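Local coordinates for transcription factor tau subunit sfc1 (Schizosaccharomyces pombe, PDB 4BJJ), which takes part, as a subunit of the tauA domain of TFIIIC, in binding boxA promoter sites of tRNA and similar genes, so that RNA polymerase III can be recruited, at residues Val68-Gln73 with Phe99-Met104; Ala50-Glu55 with Ile95-Leu100. The protein carries 3 engineered substitutions. All coordinates share one frame; numbering follows the deposited sequence.

Both contacts belong to the Sfc7-interacting domain at the start of Sfc1, and both end on strand 88-100, whose Phe99 takes part in each. In contact 1 the end of that strand pairs with strand 68-73, and Phe101 and Met104 of the turn after it pack against strand 68-73; in contact 2 the loop that follows helix 35-47 packs on Phe99 and Gln97 of strand 88-100. Their centres are about 8 Å apart, and backbone bonds join them: Ala70 N lies 2.9 Å from Leu54 O, and Gln73 O lies 2.8 Å from Val98 N. Phe99 is therefore packed by strand 68-73 as well as by the loop. A bound mercury(II) ion lies about 8 Å from its side chain.

Contact 1. Residues Val68-Gln73 with Phe99-Met104; sequences VQARVQ and FLFRDM
Arg71 and Leu100 form an antiparallel hydrogen-bonded pair between segments 68-73 and 99-104. Leu100 N gives a nearly straight bond to Arg71 O (2.8 Å, 168°), whereas the return bond from Arg71 N to Leu100 O is weak at 3.4 Å. Next to it, Val72 and Phe99 make a non-hydrogen-bonded pair whose side chains run side by side, Val72 CG2 lying 3.8 Å from Phe99 CD2.

Aromatic packing centres on Ala70. Its methyl group sits over one face of the Phe101 ring as a CH-pi contact, CB 3.7 Å from the ring centroid, and also meets the edge of Phe99; only a small residue suits so close a fit. A serine in place of Phe101 would probably leave the Ala70 methyl without the ring face it packs on and open a gap between the strand and the turn.

Met104, brought back by the type II turn Phe101-Met104, meets Val68 CG1 tip to tip through its SD at 3.9 Å, and the bend at its last torsion (chi3 72°) turns CE toward Gln69 O, 3.6 Å away, and Arg71 CG.

Beyond the pair, Phe101 touches Leu56 of strand 55-56, which bonds to Val68, while Phe99 bonds through its backbone to strand 12-18. At this end, strand 88-100 thus runs between strands 12-18 and 68-73.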
# COMPACT_ATOMS: atom_id res chain seq x y z
N VAL A 68 -17.57 -6.87 -8.77
CA VAL A 68 -16.83 -7.79 -7.92
C VAL A 68 -16.59 -7.15 -6.56
O VAL A 68 -16.24 -5.98 -6.48
CB VAL A 68 -15.46 -8.15 -8.60
CG1 VAL A 68 -14.46 -8.69 -7.62
CG2 VAL A 68 -15.69 -9.16 -9.70
N GLN A 69 -16.73 -7.94 -5.50
CA GLN A 69 -16.40 -7.51 -4.15
C GLN A 69 -14.94 -7.78 -3.82
O GLN A 69 -14.40 -8.83 -4.17
CB GLN A 69 -17.28 -8.26 -3.16
CG GLN A 69 -18.78 -8.05 -3.37
CD GLN A 69 -19.37 -6.94 -2.53
OE1 GLN A 69 -18.67 -6.28 -1.77
NE2 GLN A 69 -20.67 -6.73 -2.67
N ALA A 70 -14.28 -6.84 -3.15
CA ALA A 70 -12.91 -7.02 -2.70
C ALA A 70 -12.82 -8.06 -1.62
O ALA A 70 -13.71 -8.18 -0.79
CB ALA A 70 -12.34 -5.74 -2.16
N ARG A 71 -11.70 -8.77 -1.62
CA ARG A 71 -11.26 -9.51 -0.46
C ARG A 71 -10.55 -8.51 0.44
O ARG A 71 -9.67 -7.78 0.00
CB ARG A 71 -10.32 -10.64 -0.87
CG ARG A 71 -11.03 -11.75 -1.64
CD ARG A 71 -10.30 -13.06 -1.50
NE ARG A 71 -10.67 -13.77 -0.27
CZ ARG A 71 -10.00 -14.82 0.21
NH1 ARG A 71 -8.92 -15.28 -0.41
NH2 ARG A 71 -10.41 -15.40 1.33
N VAL A 72 -10.94 -8.48 1.71
CA VAL A 72 -10.40 -7.53 2.65
C VAL A 72 -9.48 -8.26 3.61
O VAL A 72 -9.83 -9.31 4.15
CB VAL A 72 -11.52 -6.88 3.45
CG1 VAL A 72 -10.96 -5.81 4.38
CG2 VAL A 72 -12.53 -6.31 2.51
N GLN A 73 -8.28 -7.72 3.81
CA GLN A 73 -7.35 -8.35 4.71
C GLN A 73 -6.39 -7.35 5.32
O GLN A 73 -6.25 -6.24 4.83
CB GLN A 73 -6.60 -9.44 3.96
CG GLN A 73 -5.77 -10.32 4.84
CD GLN A 73 -6.59 -10.97 5.91
OE1 GLN A 73 -6.92 -10.35 6.93
NE2 GLN A 73 -6.94 -12.20 5.69
N PHE A 99 -7.88 -3.62 0.59
CA PHE A 99 -8.90 -4.15 -0.30
C PHE A 99 -8.19 -4.70 -1.54
O PHE A 99 -7.59 -3.96 -2.33
CB PHE A 99 -9.90 -3.06 -0.67
CG PHE A 99 -10.65 -2.48 0.51
CD1 PHE A 99 -10.06 -1.50 1.31
CD2 PHE A 99 -11.94 -2.91 0.81
CE1 PHE A 99 -10.74 -0.96 2.37
CE2 PHE A 99 -12.64 -2.38 1.89
CZ PHE A 99 -12.04 -1.39 2.67
N LEU A 100 -8.26 -6.01 -1.69
CA LEU A 100 -7.53 -6.74 -2.72
C LEU A 100 -8.43 -7.03 -3.91
O LEU A 100 -9.32 -7.87 -3.85
CB LEU A 100 -7.01 -8.06 -2.15
CG LEU A 100 -6.08 -7.94 -0.93
CD1 LEU A 100 -6.14 -9.20 -0.09
CD2 LEU A 100 -4.66 -7.67 -1.30
N PHE A 101 -8.18 -6.30 -4.98
CA PHE A 101 -8.84 -6.57 -6.24
C PHE A 101 -7.89 -7.24 -7.23
O PHE A 101 -8.32 -8.07 -8.00
CB PHE A 101 -9.41 -5.28 -6.83
CG PHE A 101 -10.62 -4.80 -6.15
CD1 PHE A 101 -11.80 -5.52 -6.23
CD2 PHE A 101 -10.60 -3.63 -5.44
CE1 PHE A 101 -12.93 -5.08 -5.60
CE2 PHE A 101 -11.74 -3.18 -4.81
CZ PHE A 101 -12.92 -3.91 -4.90
N ARG A 102 -6.59 -6.89 -7.21
CA ARG A 102 -5.62 -7.59 -8.07
C ARG A 102 -5.48 -9.02 -7.62
O ARG A 102 -5.65 -9.32 -6.44
CB ARG A 102 -4.25 -6.92 -8.03
CG ARG A 102 -4.31 -5.47 -8.34
CD ARG A 102 -2.98 -4.91 -8.70
NE ARG A 102 -2.22 -4.54 -7.52
CZ ARG A 102 -2.17 -3.32 -6.99
NH1 ARG A 102 -2.88 -2.32 -7.50
NH2 ARG A 102 -1.39 -3.11 -5.93
N ASP A 103 -5.19 -9.89 -8.57
CA ASP A 103 -4.87 -11.29 -8.28
C ASP A 103 -6.08 -12.18 -7.98
O ASP A 103 -5.94 -13.38 -7.75
CB ASP A 103 -3.83 -11.39 -7.16
CG ASP A 103 -3.24 -12.79 -7.04
OD1 ASP A 103 -2.54 -13.22 -7.99
OD2 ASP A 103 -3.49 -13.44 -6.01
N MET A 104 -7.28 -11.60 -8.00
CA MET A 104 -8.47 -12.42 -8.04
C MET A 104 -8.49 -12.97 -9.47
O MET A 104 -7.85 -12.40 -10.36
CB MET A 104 -9.72 -11.60 -7.74
CG MET A 104 -9.59 -10.72 -6.50
SD MET A 104 -11.14 -9.90 -6.07
CE MET A 104 -12.08 -11.30 -5.45

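Contact 2. Residues Ala50-Glu55 with Ile95-Leu100; sequences AAALLE and IRQVFL. Engineered in segment 50-55: Ala50 (natural residue Lys), Ala51 (natural residue Gln).
Leu54 packs against the ring of Phe99, and these two, with Ala52, account for most of the surface buried between segments 50-55 and 95-100. The Leu54 and Phe99 side chains cross at about a right angle. Leu54 CB comes within 3.6 Å of Phe99 CD2, while its CD2 methyl lies over one face of the ring, 4.0 Å from Phe99 CG. With CG anti to the backbone N (chi1 -174°), the leucine brings this one branch, CD2, over the ring face. A branched aliphatic residue suits this place because it offers a methyl over the face and a methylene at the rim.

Ala52 supplies the contact farther out along the ring. Its CB is 4.2 Å from Phe99 CZ, in an oblique approach, and is closer to Gln97 OE1, at 3.4 Å. The short side chain lets the loop pass near both residues. Between Ala52 and Leu54 the backbone itself takes part: Leu53 N lies at the edge of the Phe99 ring, in its plane, 3.8 Å from CE2, while the Leu53 side chain turns away from the strand.

Around this contact, Ser45 of helix 35-47 touches Ala52, Gln97 and Phe99, and Ala41 of the same helix touches Leu54. The loop, the helix and the sheet therefore meet at the phenylalanine.

No hydrogen bond crosses between the two segments, so the contact depends chiefly on shape and on van der Waals packing, mostly of apolar groups. Such packing sets little direction of its own; the backbone bond from Ala70 N of strand 68-73 to Leu54 O supplies a directional tie between the loop and the sheet.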
# COMPACT_ATOMS: atom_id res chain seq x y z
N ALA A 50 -14.46 -5.81 10.60
CA ALA A 50 -15.12 -7.04 10.17
C ALA A 50 -16.18 -6.85 9.09
O ALA A 50 -16.56 -7.80 8.40
CB ALA A 50 -15.73 -7.72 11.39
N ALA A 51 -16.68 -5.62 8.96
CA ALA A 51 -17.78 -5.29 8.05
C ALA A 51 -17.31 -4.64 6.76
O ALA A 51 -18.12 -4.37 5.87
CB ALA A 51 -18.78 -4.35 8.75
N ALA A 52 -16.01 -4.36 6.68
CA ALA A 52 -15.42 -3.67 5.54
C ALA A 52 -15.80 -4.33 4.23
O ALA A 52 -15.81 -5.53 4.11
CB ALA A 52 -13.92 -3.61 5.69
N LEU A 53 -16.05 -3.50 3.24
CA LEU A 53 -16.69 -3.94 2.01
C LEU A 53 -16.40 -2.90 0.92
O LEU A 53 -16.45 -1.71 1.16
CB LEU A 53 -18.21 -4.06 2.25
CG LEU A 53 -19.05 -4.65 1.12
CD1 LEU A 53 -20.24 -5.36 1.68
CD2 LEU A 53 -19.50 -3.57 0.15
N LEU A 54 -16.12 -3.36 -0.28
CA LEU A 54 -15.96 -2.46 -1.40
C LEU A 54 -16.18 -3.24 -2.69
O LEU A 54 -15.75 -4.38 -2.82
CB LEU A 54 -14.57 -1.83 -1.36
CG LEU A 54 -14.21 -0.74 -2.37
CD1 LEU A 54 -15.09 0.47 -2.24
CD2 LEU A 54 -12.75 -0.35 -2.15
N GLU A 55 -16.84 -2.60 -3.64
CA GLU A 55 -17.22 -3.24 -4.88
C GLU A 55 -16.57 -2.56 -6.10
O GLU A 55 -16.46 -1.34 -6.15
CB GLU A 55 -18.74 -3.18 -4.97
CG GLU A 55 -19.35 -4.16 -5.93
CD GLU A 55 -20.85 -4.16 -5.85
OE1 GLU A 55 -21.37 -4.89 -4.99
OE2 GLU A 55 -21.49 -3.43 -6.63
N ILE A 95 -0.31 0.69 7.04
CA ILE A 95 -1.48 0.41 6.24
C ILE A 95 -2.18 -0.72 7.02
O ILE A 95 -1.70 -1.86 7.07
CB ILE A 95 -1.05 -0.03 4.82
CG1 ILE A 95 -0.32 1.11 4.12
CG2 ILE A 95 -2.24 -0.46 3.98
CD1 ILE A 95 0.41 0.69 2.82
N ARG A 96 -3.31 -0.41 7.66
CA ARG A 96 -3.95 -1.36 8.58
C ARG A 96 -4.88 -2.33 7.86
O ARG A 96 -5.09 -3.43 8.35
CB ARG A 96 -4.72 -0.64 9.69
CG ARG A 96 -3.86 0.16 10.66
CD ARG A 96 -2.70 -0.59 11.23
NE ARG A 96 -3.05 -1.78 12.01
CZ ARG A 96 -3.34 -1.77 13.31
NH1 ARG A 96 -3.36 -0.64 13.99
NH2 ARG A 96 -3.64 -2.89 13.93
N GLN A 97 -5.44 -1.92 6.73
CA GLN A 97 -6.28 -2.81 5.93
C GLN A 97 -6.10 -2.64 4.43
O GLN A 97 -5.79 -1.56 3.93
CB GLN A 97 -7.78 -2.67 6.29
CG GLN A 97 -8.34 -4.03 6.71
CD GLN A 97 -9.77 -4.00 7.19
OE1 GLN A 97 -10.63 -3.40 6.57
NE2 GLN A 97 -10.03 -4.69 8.28
N VAL A 98 -6.33 -3.73 3.71
CA VAL A 98 -6.16 -3.76 2.28
C VAL A 98 -7.41 -4.30 1.63
O VAL A 98 -7.93 -5.32 2.05
CB VAL A 98 -4.97 -4.66 1.88
CG1 VAL A 98 -4.60 -4.42 0.46
CG2 VAL A 98 -3.79 -4.36 2.74
N PHE A 99 -7.88 -3.62 0.59
CA PHE A 99 -8.90 -4.15 -0.30
C PHE A 99 -8.19 -4.70 -1.54
O PHE A 99 -7.59 -3.96 -2.33
CB PHE A 99 -9.90 -3.06 -0.67
CG PHE A 99 -10.65 -2.48 0.51
CD1 PHE A 99 -10.06 -1.50 1.31
CD2 PHE A 99 -11.94 -2.91 0.81
CE1 PHE A 99 -10.74 -0.96 2.37
CE2 PHE A 99 -12.64 -2.38 1.89
CZ PHE A 99 -12.04 -1.39 2.67
N LEU A 100 -8.26 -6.01 -1.69
CA LEU A 100 -7.53 -6.74 -2.72
C LEU A 100 -8.43 -7.03 -3.91
O LEU A 100 -9.32 -7.87 -3.85
CB LEU A 100 -7.01 -8.06 -2.15
CG LEU A 100 -6.08 -7.94 -0.93
CD1 LEU A 100 -6.14 -9.20 -0.09
CD2 LEU A 100 -4.66 -7.67 -1.30